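PDB 1NT2: Nop domain-containing protein from Archaeoglobus fulgidus, which forms a complex with fibrillarin as a core protein of the archaeal box C/D sRNP and probably binds the RNA of that particle. Local coordinates for residues R221-K226 with E246-R251; T143-A148 with A225-A230; R2-F7 with K27-S32; F21-L26 with Y235-I240. All coordinates share one frame; numbering follows the deposited sequence.

Overall arrangement
Helix 217-236 takes part in interactions 1, 2 and 4 and meets a different partner in each. Interaction 2 is the buried one, its centre about 4 Å from that of the chain, and is wholly apolar. Interaction 1, whose centre lies about 9 Å from that of interaction 2, shares A225 and K226 with it and mixes an aromatic ring with the carbon chains of arginine and lysine. Interactions 3 and 4 bring in the N-terminal region. Like interaction 1 they are partly buried, but they add salt bridges, and interaction 3 hydrogen bonds between an asparagine amide and the backbone. A probable W6 O to S24 OG hydrogen bond joins these two, and both pack on the fibrillarin chain.

Interaction 1. Residues R221-K226 with E246-R251; sequences RFLAAK and ESIRRR
The carbonyl O of S247 accepts the backbone N-H of R251 at 2.9 Å, and from the other helix CE2 of F222 comes to 3.5 Å from the same S247 O. The contact is an antiparallel helical hairpin in the Nop region: helices 217-236 and 243-254 follow each other, and their segments run 174° apart with axes 10.2 Å from one another. F222 lies between them. Its CG stands anti to the backbone N (chi1 -174°), which carries the ring across to the second helix. There CG of R251 lies over the ring centre, 3.6 Å from the F222 centroid, in a CH-pi contact, while K226 CG sits over the opposite face toward the rim. A large flat ring suits a place where two long aliphatic chains can enclose it. Cutting the ring back to an alanine methyl is likely to leave the R251 and K226 chains facing a gap. S247, small enough to let the ring edge close in on its CB, turns OG back to L244 O of its own helix. I248 reaches CD1 to within 3.5 Å of K226 CB, and its CG2 meets L223 CD1 at 3.8 Å.

Interaction 2. Residues T143-A148 with A225-A230; sequences TELVGA and AKLAIA
L145 and L227 lie alongside each other, pointing opposite ways, and this pair makes the densely packed part of the contact: L227 CD1 meets CB, CG and CD1 of L145, its distance to L145 CD1 being 3.3 Å. It is plain helix-to-helix packing inside the Nop region, joining the short helix 140-146 to the long helix 217-236 without a polar bond between the two segments. L227 CD1 rests on the L145 stem 3.5 Å from L145 CB. With CG of L227 anti to the backbone N (chi1 -156°), the fork of that leucine swings toward the short helix although its CB does not point there. L227 suits this buried site because its two methyls serve separate neighbours: while CD1 lies on L145, L227 CD2 turns to V146 CG1, 3.8 Å away, and L227 itself also touches L154 of helix 148-158.

Packing is looser at K226, which offers the short helix little but its backbone. The nearest approach there is L145 CD1 to K226 O, 4.1 Å, and the lysine chain leads away from the short helix, its NZ making a long, weak ion pair with E29 OE2. One turn on, the small A230 leaves room for the same leucine methyl, with A230 CB 4.0 Å from L145 CD1.

Interaction 3. Residues R2-F7 with K27-S32; sequences RYNLWF and KAENPS
R2 and E29 form a salt bridge, R2 NH2 standing 2.8 Å from E29 OE1 with the guanidinium and carboxylate planes turned 63° apart. The arginine reaches that far because its chain is extended from CG to NE, while E29 is extended beyond CG. Through its other oxygen, OE2, E29 also makes a long, weak ion pair with K226 NZ.

Deeper in, the amide of N30 addresses both backbone polar groups of N4. The N4 N-H points almost straight at N30 OD1, 3.3 Å away with an angle of 170° at the hydrogen, and N30 ND2 lies 2.8 Å from N4 O in a weak, strongly bent bond. An asparagine suits this place, since its one flat group carries both an acceptor and a donor and so can partner the backbone N-H and C=O of one residue, somewhat as a neighbouring strand does. N4 O is also approached by A28 CA at 3.2 Å in a CA-H...O contact, and the small A28 methyl fits alongside it.

Around this polar centre, the Y3 ring presents its edge to the amide, CD2 being 3.6 Å from N30 OD1, and N4 CB lies 3.8 Å from K27 O. W6 and A28 both pack on I123 of the fibrillarin chain. In the fold, the segment pairs through Y3 with Y10 of strand 9-10, while L5 leans on helix 38-43 and W6 on helices 38-43 and 50-71.

Interaction 4. Residues F21-L26 with Y235-I240; sequences FEESFL and YFRGEI
E22 has its CG anti to the carbonyl carbon (chi1 -64°) and is extended beyond it, while R237 is bent at chi2 and again at chi3 (64°); together these torsions bring the carboxylate over one face of the guanidinium. The result is a salt-bridge network of E22, R237 and E239, joining the N-terminal helix 21-27 to the loop that follows helix 217-236. E22 OE2 lies 3.5 Å from R237 NH2, yet the two planes are 83° apart and no N-H points at the oxygen, which makes the attraction one of charge alone. The opposite guanidinium face is covered by the E239 carboxylate, whose OE1 is a long 3.6 Å from R237 NH2. The two acids thus probably balance the arginine's charge from opposite faces. G238, between R237 and E239, has a positive phi and is the first residue to leave helical backbone angles, a turn that suits a residue without a side chain.

Beneath the charges lies an apolar layer made by L26. Both its methyls rest on F236 CB, with CD2 3.3 Å from that atom, and L26 CD1 also meets R237 CG at 3.6 Å. Shortening this leucine to an alanine is likely to open a gap between the two segments and leave the R237 stem freer to move. On the fibrillarin chain, F112 packs on L26 and L111 on F236. L26 CD2 also meets the aromatic ring, 3.4 Å from F236 CD2.

Interaction 1. Residues R221-K226 with E246-R251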
loop_
_atom_site.group_PDB
_atom_site.type_symbol
_atom_site.label_atom_id
_atom_site.label_comp_id
_atom_site.label_asym_id
_atom_site.label_seq_id
_atom_site.Cartn_x
_atom_site.Cartn_y
_atom_site.Cartn_z
ATOM N N ARG B 221 28.644 15.256 6.908
ATOM C CA ARG B 221 29.768 14.354 7.116
ATOM C C ARG B 221 30.359 14.446 8.518
ATOM O O ARG B 221 30.682 13.420 9.123
ATOM C CB ARG B 221 30.859 14.641 6.093
ATOM C CG ARG B 221 30.517 14.253 4.662
ATOM C CD ARG B 221 31.545 14.862 3.708
ATOM N NE ARG B 221 32.902 14.730 4.241
ATOM C CZ ARG B 221 33.918 15.524 3.919
ATOM N NH1 ARG B 221 33.734 16.517 3.055
ATOM N NH2 ARG B 221 35.116 15.331 4.468
ATOM N N PHE B 222 30.508 15.668 9.027
ATOM C CA PHE B 222 31.064 15.856 10.366
ATOM C C PHE B 222 30.022 15.496 11.412
ATOM O O PHE B 222 30.324 14.833 12.402
ATOM C CB PHE B 222 31.517 17.303 10.587
ATOM C CG PHE B 222 32.238 17.521 11.906
ATOM C CD1 PHE B 222 33.566 17.134 12.064
ATOM C CD2 PHE B 222 31.572 18.076 13.003
ATOM C CE1 PHE B 222 34.218 17.295 13.291
ATOM C CE2 PHE B 222 32.220 18.241 14.236
ATOM C CZ PHE B 222 33.541 17.849 14.379
ATOM N N LEU B 223 28.789 15.941 11.186
ATOM C CA LEU B 223 27.697 15.660 12.113
ATOM C C LEU B 223 27.483 14.151 12.208
ATOM O O LEU B 223 27.366 13.590 13.293
ATOM C CB LEU B 223 26.409 16.344 11.630
ATOM C CG LEU B 223 25.181 16.191 12.533
ATOM C CD1 LEU B 223 25.492 16.735 13.923
ATOM C CD2 LEU B 223 23.995 16.922 11.916
ATOM N N ALA B 224 27.443 13.505 11.053
ATOM C CA ALA B 224 27.246 12.073 10.987
ATOM C C ALA B 224 28.380 11.355 11.712
ATOM O O ALA B 224 28.145 10.441 12.515
ATOM C CB ALA B 224 27.181 11.630 9.525
ATOM N N ALA B 225 29.609 11.775 11.422
ATOM C CA ALA B 225 30.796 11.183 12.034
ATOM C C ALA B 225 30.688 11.235 13.551
ATOM O O ALA B 225 30.750 10.213 14.239
ATOM C CB ALA B 225 32.040 11.924 11.578
ATOM N N LYS B 226 30.525 12.442 14.070
ATOM C CA LYS B 226 30.397 12.610 15.503
ATOM C C LYS B 226 29.095 11.981 16.033
ATOM O O LYS B 226 29.031 11.587 17.200
ATOM C CB LYS B 226 30.475 14.104 15.862
ATOM C CG LYS B 226 31.828 14.762 15.534
ATOM C CD LYS B 226 32.957 14.270 16.444
ATOM C CE LYS B 226 34.340 14.683 15.935
ATOM N NZ LYS B 226 34.779 13.953 14.696
ATOM N N GLU B 246 29.866 20.215 21.537
ATOM C CA GLU B 246 30.896 21.233 21.440
ATOM C C GLU B 246 31.479 21.240 20.026
ATOM O O GLU B 246 31.308 22.202 19.268
ATOM C CB GLU B 246 32.004 20.955 22.462
ATOM C CG GLU B 246 33.014 22.079 22.572
ATOM C CD GLU B 246 32.343 23.438 22.746
ATOM O OE1 GLU B 246 31.689 23.644 23.795
ATOM O OE2 GLU B 246 32.461 24.294 21.832
ATOM N N SER B 247 32.157 20.151 19.681
ATOM C CA SER B 247 32.784 20.001 18.373
ATOM C C SER B 247 31.889 20.441 17.219
ATOM O O SER B 247 32.348 21.100 16.289
ATOM C CB SER B 247 33.184 18.542 18.159
ATOM O OG SER B 247 32.042 17.705 18.143
ATOM N N ILE B 248 30.614 20.073 17.296
ATOM C CA ILE B 248 29.644 20.386 16.254
ATOM C C ILE B 248 29.364 21.877 16.079
ATOM O O ILE B 248 29.376 22.385 14.960
ATOM C CB ILE B 248 28.319 19.665 16.521
ATOM C CG1 ILE B 248 28.583 18.201 16.897
ATOM C CG2 ILE B 248 27.443 19.734 15.289
ATOM C CD1 ILE B 248 29.303 17.390 15.828
ATOM N N ARG B 249 29.098 22.571 17.182
ATOM C CA ARG B 249 28.827 24.008 17.138
ATOM C C ARG B 249 30.051 24.730 16.609
ATOM O O ARG B 249 29.949 25.625 15.780
ATOM C CB ARG B 249 28.499 24.536 18.540
ATOM C CG ARG B 249 28.356 26.058 18.644
ATOM C CD ARG B 249 27.105 26.557 17.932
ATOM N NE ARG B 249 26.945 28.010 18.024
ATOM C CZ ARG B 249 25.944 28.692 17.469
ATOM N NH1 ARG B 249 25.004 28.057 16.779
ATOM N NH2 ARG B 249 25.886 30.011 17.603
ATOM N N ARG B 250 31.212 24.334 17.113
ATOM C CA ARG B 250 32.473 24.927 16.703
ATOM C C ARG B 250 32.680 24.747 15.197
ATOM O O ARG B 250 32.831 25.722 14.462
ATOM C CB ARG B 250 33.618 24.262 17.464
ATOM C CG ARG B 250 34.979 24.895 17.243
ATOM C CD ARG B 250 36.077 24.013 17.810
ATOM N NE ARG B 250 35.753 23.507 19.144
ATOM C CZ ARG B 250 35.670 24.253 20.242
ATOM N NH1 ARG B 250 35.883 25.561 20.189
ATOM N NH2 ARG B 250 35.381 23.683 21.405
ATOM N N ARG B 251 32.681 23.494 14.750
ATOM C CA ARG B 251 32.875 23.165 13.337
ATOM C C ARG B 251 31.842 23.908 12.502
ATOM O O ARG B 251 32.044 24.170 11.318
ATOM C CB ARG B 251 32.727 21.649 13.134
ATOM C CG ARG B 251 33.378 21.075 11.874
ATOM C CD ARG B 251 32.620 21.446 10.608
ATOM N NE ARG B 251 33.103 20.730 9.424
ATOM C CZ ARG B 251 34.361 20.742 8.994
ATOM N NH1 ARG B 251 35.284 21.431 9.649
ATOM N NH2 ARG B 251 34.693 20.074 7.899
#

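Interaction 2. Residues T143-A148 with A225-A230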
loop_
_atom_site.group_PDB
_atom_site.type_symbol
_atom_site.label_atom_id
_atom_site.label_comp_id
_atom_site.label_asym_id
_atom_site.label_seq_id
_atom_site.Cartn_x
_atom_site.Cartn_y
_atom_site.Cartn_z
ATOM N N THR B 143 20.261 12.401 21.289
ATOM C CA THR B 143 19.145 13.336 21.372
ATOM C C THR B 143 19.731 14.740 21.427
ATOM O O THR B 143 19.218 15.672 20.810
ATOM C CB THR B 143 18.278 13.081 22.644
ATOM O OG1 THR B 143 19.126 12.931 23.785
ATOM C CG2 THR B 143 17.440 11.824 22.494
ATOM N N GLU B 144 20.835 14.862 22.156
ATOM C CA GLU B 144 21.553 16.120 22.329
ATOM C C GLU B 144 21.939 16.791 21.010
ATOM O O GLU B 144 21.687 17.978 20.805
ATOM C CB GLU B 144 22.819 15.864 23.143
ATOM C CG GLU B 144 23.636 17.098 23.421
ATOM C CD GLU B 144 22.913 18.056 24.333
ATOM O OE1 GLU B 144 21.820 18.530 23.950
ATOM O OE2 GLU B 144 23.432 18.330 25.435
ATOM N N LEU B 145 22.559 16.019 20.124
ATOM C CA LEU B 145 23.021 16.521 18.827
ATOM C C LEU B 145 21.947 16.820 17.766
ATOM O O LEU B 145 21.977 17.874 17.115
ATOM C CB LEU B 145 24.025 15.537 18.210
ATOM C CG LEU B 145 25.196 15.022 19.037
ATOM C CD1 LEU B 145 26.255 14.502 18.080
ATOM C CD2 LEU B 145 25.757 16.128 19.903
ATOM N N VAL B 146 21.024 15.883 17.577
ATOM C CA VAL B 146 19.986 16.048 16.577
ATOM C C VAL B 146 18.602 16.295 17.174
ATOM O O VAL B 146 17.762 16.964 16.567
ATOM C CB VAL B 146 19.942 14.814 15.659
ATOM C CG1 VAL B 146 21.218 14.740 14.828
ATOM C CG2 VAL B 146 19.800 13.559 16.493
ATOM N N GLY B 147 18.375 15.763 18.370
ATOM C CA GLY B 147 17.091 15.939 19.012
ATOM C C GLY B 147 16.333 14.634 19.018
ATOM O O GLY B 147 16.404 13.871 18.054
ATOM N N ALA B 148 15.604 14.383 20.102
ATOM C CA ALA B 148 14.830 13.157 20.264
ATOM C C ALA B 148 14.181 12.682 18.972
ATOM O O ALA B 148 14.448 11.574 18.502
ATOM C CB ALA B 148 13.764 13.356 21.334
ATOM N N ALA B 225 29.609 11.775 11.422
ATOM C CA ALA B 225 30.796 11.183 12.034
ATOM C C ALA B 225 30.688 11.235 13.551
ATOM O O ALA B 225 30.750 10.213 14.239
ATOM C CB ALA B 225 32.040 11.924 11.578
ATOM N N LYS B 226 30.525 12.442 14.070
ATOM C CA LYS B 226 30.397 12.610 15.503
ATOM C C LYS B 226 29.095 11.981 16.033
ATOM O O LYS B 226 29.031 11.587 17.200
ATOM C CB LYS B 226 30.475 14.104 15.862
ATOM C CG LYS B 226 31.828 14.762 15.534
ATOM C CD LYS B 226 32.957 14.270 16.444
ATOM C CE LYS B 226 34.340 14.683 15.935
ATOM N NZ LYS B 226 34.779 13.953 14.696
ATOM N N LEU B 227 28.063 11.859 15.197
ATOM C CA LEU B 227 26.814 11.270 15.689
ATOM C C LEU B 227 27.011 9.796 15.976
ATOM O O LEU B 227 26.575 9.298 17.016
ATOM C CB LEU B 227 25.667 11.450 14.689
ATOM C CG LEU B 227 24.287 11.407 15.367
ATOM C CD1 LEU B 227 24.187 12.521 16.402
ATOM C CD2 LEU B 227 23.197 11.564 14.344
ATOM N N ALA B 228 27.674 9.106 15.052
ATOM C CA ALA B 228 27.950 7.686 15.222
ATOM C C ALA B 228 28.670 7.486 16.553
ATOM O O ALA B 228 28.432 6.489 17.240
ATOM C CB ALA B 228 28.805 7.172 14.071
ATOM N N ILE B 229 29.537 8.436 16.918
ATOM C CA ILE B 229 30.272 8.370 18.186
ATOM C C ILE B 229 29.316 8.525 19.361
ATOM O O ILE B 229 29.394 7.778 20.339
ATOM C CB ILE B 229 31.343 9.478 18.304
ATOM C CG1 ILE B 229 32.530 9.181 17.384
ATOM C CG2 ILE B 229 31.823 9.563 19.748
ATOM C CD1 ILE B 229 33.337 7.929 17.796
ATOM N N ALA B 230 28.428 9.513 19.262
ATOM C CA ALA B 230 27.425 9.777 20.291
ATOM C C ALA B 230 26.661 8.479 20.540
ATOM O O ALA B 230 26.447 8.064 21.679
ATOM C CB ALA B 230 26.473 10.852 19.809
#

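Interaction 3. Residues R2-F7 with K27-S32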
loop_
_atom_site.group_PDB
_atom_site.type_symbol
_atom_site.label_atom_id
_atom_site.label_comp_id
_atom_site.label_asym_id
_atom_site.label_seq_id
_atom_site.Cartn_x
_atom_site.Cartn_y
_atom_site.Cartn_z
ATOM N N ARG B 2 46.512 15.124 16.034
ATOM C CA ARG B 2 45.627 14.659 17.099
ATOM C C ARG B 2 45.375 13.160 16.994
ATOM O O ARG B 2 44.877 12.667 15.980
ATOM C CB ARG B 2 44.280 15.396 17.048
ATOM C CG ARG B 2 43.214 14.779 17.958
ATOM C CD ARG B 2 41.816 15.343 17.700
ATOM N NE ARG B 2 40.784 14.438 18.213
ATOM C CZ ARG B 2 39.472 14.602 18.049
ATOM N NH1 ARG B 2 38.999 15.650 17.382
ATOM N NH2 ARG B 2 38.628 13.701 18.538
ATOM N N TYR B 3 45.726 12.436 18.048
ATOM C CA TYR B 3 45.503 10.999 18.075
ATOM C C TYR B 3 44.588 10.689 19.254
ATOM O O TYR B 3 44.740 11.260 20.329
ATOM C CB TYR B 3 46.832 10.251 18.203
ATOM C CG TYR B 3 47.632 10.185 16.917
ATOM C CD1 TYR B 3 48.895 10.780 16.820
ATOM C CD2 TYR B 3 47.147 9.492 15.813
ATOM C CE1 TYR B 3 49.654 10.676 15.657
ATOM C CE2 TYR B 3 47.895 9.381 14.647
ATOM C CZ TYR B 3 49.148 9.969 14.572
ATOM O OH TYR B 3 49.891 9.823 13.420
ATOM N N ASN B 4 43.626 9.798 19.041
ATOM C CA ASN B 4 42.676 9.444 20.086
ATOM C C ASN B 4 42.932 8.051 20.649
ATOM O O ASN B 4 42.428 7.065 20.128
ATOM C CB ASN B 4 41.238 9.517 19.553
ATOM C CG ASN B 4 40.900 10.868 18.929
ATOM O OD1 ASN B 4 40.932 11.027 17.705
ATOM N ND2 ASN B 4 40.573 11.847 19.773
ATOM N N LEU B 5 43.717 7.972 21.713
ATOM C CA LEU B 5 44.001 6.688 22.331
ATOM C C LEU B 5 43.048 6.521 23.508
ATOM O O LEU B 5 42.477 7.499 23.983
ATOM C CB LEU B 5 45.452 6.646 22.792
ATOM C CG LEU B 5 46.455 7.206 21.775
ATOM C CD1 LEU B 5 47.863 6.839 22.232
ATOM C CD2 LEU B 5 46.181 6.666 20.370
ATOM N N TRP B 6 42.878 5.292 23.985
ATOM C CA TRP B 6 41.949 5.027 25.080
ATOM C C TRP B 6 42.160 5.777 26.392
ATOM O O TRP B 6 41.234 5.860 27.201
ATOM C CB TRP B 6 41.873 3.527 25.375
ATOM C CG TRP B 6 43.089 2.918 26.026
ATOM C CD1 TRP B 6 44.177 2.372 25.397
ATOM C CD2 TRP B 6 43.305 2.735 27.430
ATOM N NE1 TRP B 6 45.049 1.855 26.324
ATOM C CE2 TRP B 6 44.540 2.065 27.578
ATOM C CE3 TRP B 6 42.573 3.069 28.577
ATOM C CZ2 TRP B 6 45.060 1.722 28.829
ATOM C CZ3 TRP B 6 43.087 2.728 29.817
ATOM C CH2 TRP B 6 44.321 2.059 29.933
ATOM N N PHE B 7 43.359 6.313 26.620
ATOM C CA PHE B 7 43.622 7.055 27.857
ATOM C C PHE B 7 43.648 8.563 27.649
ATOM O O PHE B 7 43.387 9.323 28.580
ATOM C CB PHE B 7 44.935 6.604 28.529
ATOM C CG PHE B 7 46.068 6.352 27.570
ATOM C CD1 PHE B 7 46.244 5.091 26.993
ATOM C CD2 PHE B 7 46.944 7.374 27.227
ATOM C CE1 PHE B 7 47.279 4.855 26.085
ATOM C CE2 PHE B 7 47.980 7.151 26.324
ATOM C CZ PHE B 7 48.149 5.888 25.749
ATOM N N LYS B 27 35.678 6.522 22.478
ATOM C CA LYS B 27 36.058 7.622 21.595
ATOM C C LYS B 27 37.370 7.445 20.838
ATOM O O LYS B 27 37.714 8.303 20.041
ATOM C CB LYS B 27 36.119 8.931 22.395
ATOM C CG LYS B 27 34.765 9.386 22.932
ATOM C CD LYS B 27 34.872 10.499 23.977
ATOM C CE LYS B 27 35.416 11.799 23.410
ATOM N NZ LYS B 27 35.439 12.861 24.450
ATOM N N ALA B 28 38.093 6.350 21.077
ATOM C CA ALA B 28 39.365 6.106 20.392
ATOM C C ALA B 28 39.227 6.056 18.865
ATOM O O ALA B 28 39.533 5.039 18.231
ATOM C CB ALA B 28 39.981 4.820 20.894
ATOM N N GLU B 29 38.788 7.180 18.295
ATOM C CA GLU B 29 38.573 7.359 16.852
ATOM C C GLU B 29 39.842 7.787 16.092
ATOM O O GLU B 29 40.380 8.883 16.297
ATOM C CB GLU B 29 37.446 8.404 16.610
ATOM C CG GLU B 29 37.666 9.815 17.271
ATOM C CD GLU B 29 36.564 10.871 16.964
ATOM O OE1 GLU B 29 36.610 11.969 17.582
ATOM O OE2 GLU B 29 35.668 10.616 16.116
ATOM N N ASN B 30 40.318 6.907 15.221
ATOM C CA ASN B 30 41.496 7.186 14.416
ATOM C C ASN B 30 41.195 6.534 13.087
ATOM O O ASN B 30 40.920 5.345 13.044
ATOM C CB ASN B 30 42.734 6.564 15.055
ATOM C CG ASN B 30 43.257 7.376 16.223
ATOM O OD1 ASN B 30 43.749 8.484 16.044
ATOM N ND2 ASN B 30 43.154 6.829 17.424
ATOM N N PRO B 31 41.228 7.303 11.984
ATOM C CA PRO B 31 40.942 6.801 10.634
ATOM C C PRO B 31 42.121 6.255 9.843
ATOM O O PRO B 31 42.031 6.082 8.628
ATOM C CB PRO B 31 40.350 8.020 9.956
ATOM C CG PRO B 31 41.260 9.084 10.467
ATOM C CD PRO B 31 41.352 8.771 11.962
ATOM N N SER B 32 43.223 5.972 10.512
ATOM C CA SER B 32 44.378 5.479 9.792
ATOM C C SER B 32 45.384 4.870 10.751
ATOM O O SER B 32 45.693 5.461 11.789
ATOM C CB SER B 32 45.017 6.641 9.024
ATOM O OG SER B 32 46.209 6.251 8.365
#

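Interaction 4. Residues F21-L26 with Y235-I240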
loop_
_atom_site.group_PDB
_atom_site.type_symbol
_atom_site.label_atom_id
_atom_site.label_comp_id
_atom_site.label_asym_id
_atom_site.label_seq_id
_atom_site.Cartn_x
_atom_site.Cartn_y
_atom_site.Cartn_z
ATOM N N PHE B 21 38.060 7.097 31.250
ATOM C CA PHE B 21 38.792 6.370 30.219
ATOM C C PHE B 21 37.720 5.628 29.451
ATOM O O PHE B 21 37.870 5.319 28.269
ATOM C CB PHE B 21 39.763 5.370 30.849
ATOM C CG PHE B 21 40.888 6.014 31.593
ATOM C CD1 PHE B 21 41.554 5.327 32.588
ATOM C CD2 PHE B 21 41.274 7.321 31.303
ATOM C CE1 PHE B 21 42.582 5.925 33.288
ATOM C CE2 PHE B 21 42.301 7.930 31.996
ATOM C CZ PHE B 21 42.956 7.232 32.991
ATOM N N GLU B 22 36.629 5.348 30.153
ATOM C CA GLU B 22 35.502 4.664 29.563
ATOM C C GLU B 22 35.011 5.476 28.377
ATOM O O GLU B 22 34.639 4.916 27.344
ATOM C CB GLU B 22 34.389 4.513 30.595
ATOM C CG GLU B 22 34.785 3.647 31.776
ATOM C CD GLU B 22 33.637 3.403 32.742
ATOM O OE1 GLU B 22 33.834 2.639 33.712
ATOM O OE2 GLU B 22 32.541 3.972 32.533
ATOM N N GLU B 23 35.027 6.798 28.517
ATOM C CA GLU B 23 34.564 7.655 27.440
ATOM C C GLU B 23 35.497 7.601 26.247
ATOM O O GLU B 23 35.079 7.189 25.169
ATOM C CB GLU B 23 34.409 9.095 27.919
ATOM C CG GLU B 23 33.122 9.743 27.431
ATOM C CD GLU B 23 33.014 11.191 27.833
ATOM O OE1 GLU B 23 33.872 11.983 27.386
ATOM O OE2 GLU B 23 32.080 11.535 28.594
ATOM N N SER B 24 36.752 8.005 26.434
ATOM C CA SER B 24 37.732 7.992 25.341
ATOM C C SER B 24 37.939 6.587 24.792
ATOM O O SER B 24 38.436 6.411 23.680
ATOM C CB SER B 24 39.076 8.546 25.809
ATOM O OG SER B 24 39.560 7.816 26.922
ATOM N N PHE B 25 37.574 5.591 25.591
ATOM C CA PHE B 25 37.694 4.206 25.176
ATOM C C PHE B 25 36.732 4.046 24.017
ATOM O O PHE B 25 37.051 3.443 22.999
ATOM C CB PHE B 25 37.266 3.280 26.311
ATOM C CG PHE B 25 37.544 1.832 26.044
ATOM C CD1 PHE B 25 38.841 1.336 26.131
ATOM C CD2 PHE B 25 36.513 0.968 25.687
ATOM C CE1 PHE B 25 39.112 0.001 25.867
ATOM C CE2 PHE B 25 36.773 -0.368 25.419
ATOM C CZ PHE B 25 38.076 -0.853 25.510
ATOM N N LEU B 26 35.538 4.599 24.208
ATOM C CA LEU B 26 34.471 4.568 23.214
ATOM C C LEU B 26 34.754 5.620 22.152
ATOM O O LEU B 26 34.165 5.600 21.067
ATOM C CB LEU B 26 33.127 4.866 23.890
ATOM C CG LEU B 26 32.713 3.877 24.988
ATOM C CD1 LEU B 26 31.516 4.406 25.769
ATOM C CD2 LEU B 26 32.397 2.531 24.353
ATOM N N TYR B 235 25.218 4.049 24.176
ATOM C CA TYR B 235 25.058 2.611 24.339
ATOM C C TYR B 235 26.022 1.922 25.321
ATOM O O TYR B 235 25.670 0.911 25.924
ATOM C CB TYR B 235 25.155 1.977 22.941
ATOM C CG TYR B 235 24.837 0.504 22.850
ATOM C CD1 TYR B 235 25.674 -0.356 22.139
ATOM C CD2 TYR B 235 23.710 -0.032 23.462
ATOM C CE1 TYR B 235 25.405 -1.714 22.044
ATOM C CE2 TYR B 235 23.427 -1.392 23.371
ATOM C CZ TYR B 235 24.283 -2.231 22.662
ATOM O OH TYR B 235 24.046 -3.586 22.592
ATOM N N PHE B 236 27.223 2.464 25.496
ATOM C CA PHE B 236 28.200 1.842 26.389
ATOM C C PHE B 236 28.492 2.611 27.674
ATOM O O PHE B 236 28.977 2.034 28.659
ATOM C CB PHE B 236 29.503 1.622 25.635
ATOM C CG PHE B 236 29.376 0.674 24.489
ATOM C CD1 PHE B 236 29.079 -0.662 24.714
ATOM C CD2 PHE B 236 29.529 1.115 23.182
ATOM C CE1 PHE B 236 28.935 -1.551 23.648
ATOM C CE2 PHE B 236 29.389 0.239 22.110
ATOM C CZ PHE B 236 29.090 -1.099 22.343
ATOM N N ARG B 237 28.209 3.911 27.645
ATOM C CA ARG B 237 28.414 4.813 28.785
ATOM C C ARG B 237 27.064 5.148 29.421
ATOM O O ARG B 237 26.860 4.945 30.618
ATOM C CB ARG B 237 29.077 6.119 28.317
ATOM C CG ARG B 237 30.556 6.281 28.641
ATOM C CD ARG B 237 30.763 7.075 29.924
ATOM N NE ARG B 237 30.219 6.382 31.086
ATOM C CZ ARG B 237 30.373 6.798 32.337
ATOM N NH1 ARG B 237 31.054 7.908 32.589
ATOM N NH2 ARG B 237 29.853 6.098 33.337
ATOM N N GLY B 238 26.152 5.662 28.601
ATOM C CA GLY B 238 24.836 6.035 29.078
ATOM C C GLY B 238 24.819 7.487 29.509
ATOM O O GLY B 238 23.761 8.103 29.593
ATOM N N GLU B 239 26.001 8.040 29.773
ATOM C CA GLU B 239 26.123 9.428 30.210
ATOM C C GLU B 239 26.577 10.388 29.118
ATOM O O GLU B 239 27.423 10.061 28.288
ATOM C CB GLU B 239 27.078 9.520 31.393
ATOM C CG GLU B 239 26.702 8.604 32.535
ATOM C CD GLU B 239 27.378 8.989 33.834
ATOM O OE1 GLU B 239 27.293 8.203 34.801
ATOM O OE2 GLU B 239 27.987 10.080 33.892
ATOM N N ILE B 240 26.011 11.588 29.147
ATOM C CA ILE B 240 26.316 12.611 28.164
ATOM C C ILE B 240 27.796 12.984 28.169
ATOM O O ILE B 240 28.545 12.598 29.065
ATOM C CB ILE B 240 25.451 13.872 28.406
ATOM C CG1 ILE B 240 24.018 13.440 28.748
ATOM C CG2 ILE B 240 25.444 14.758 27.163
ATOM C CD1 ILE B 240 23.023 14.579 29.001
#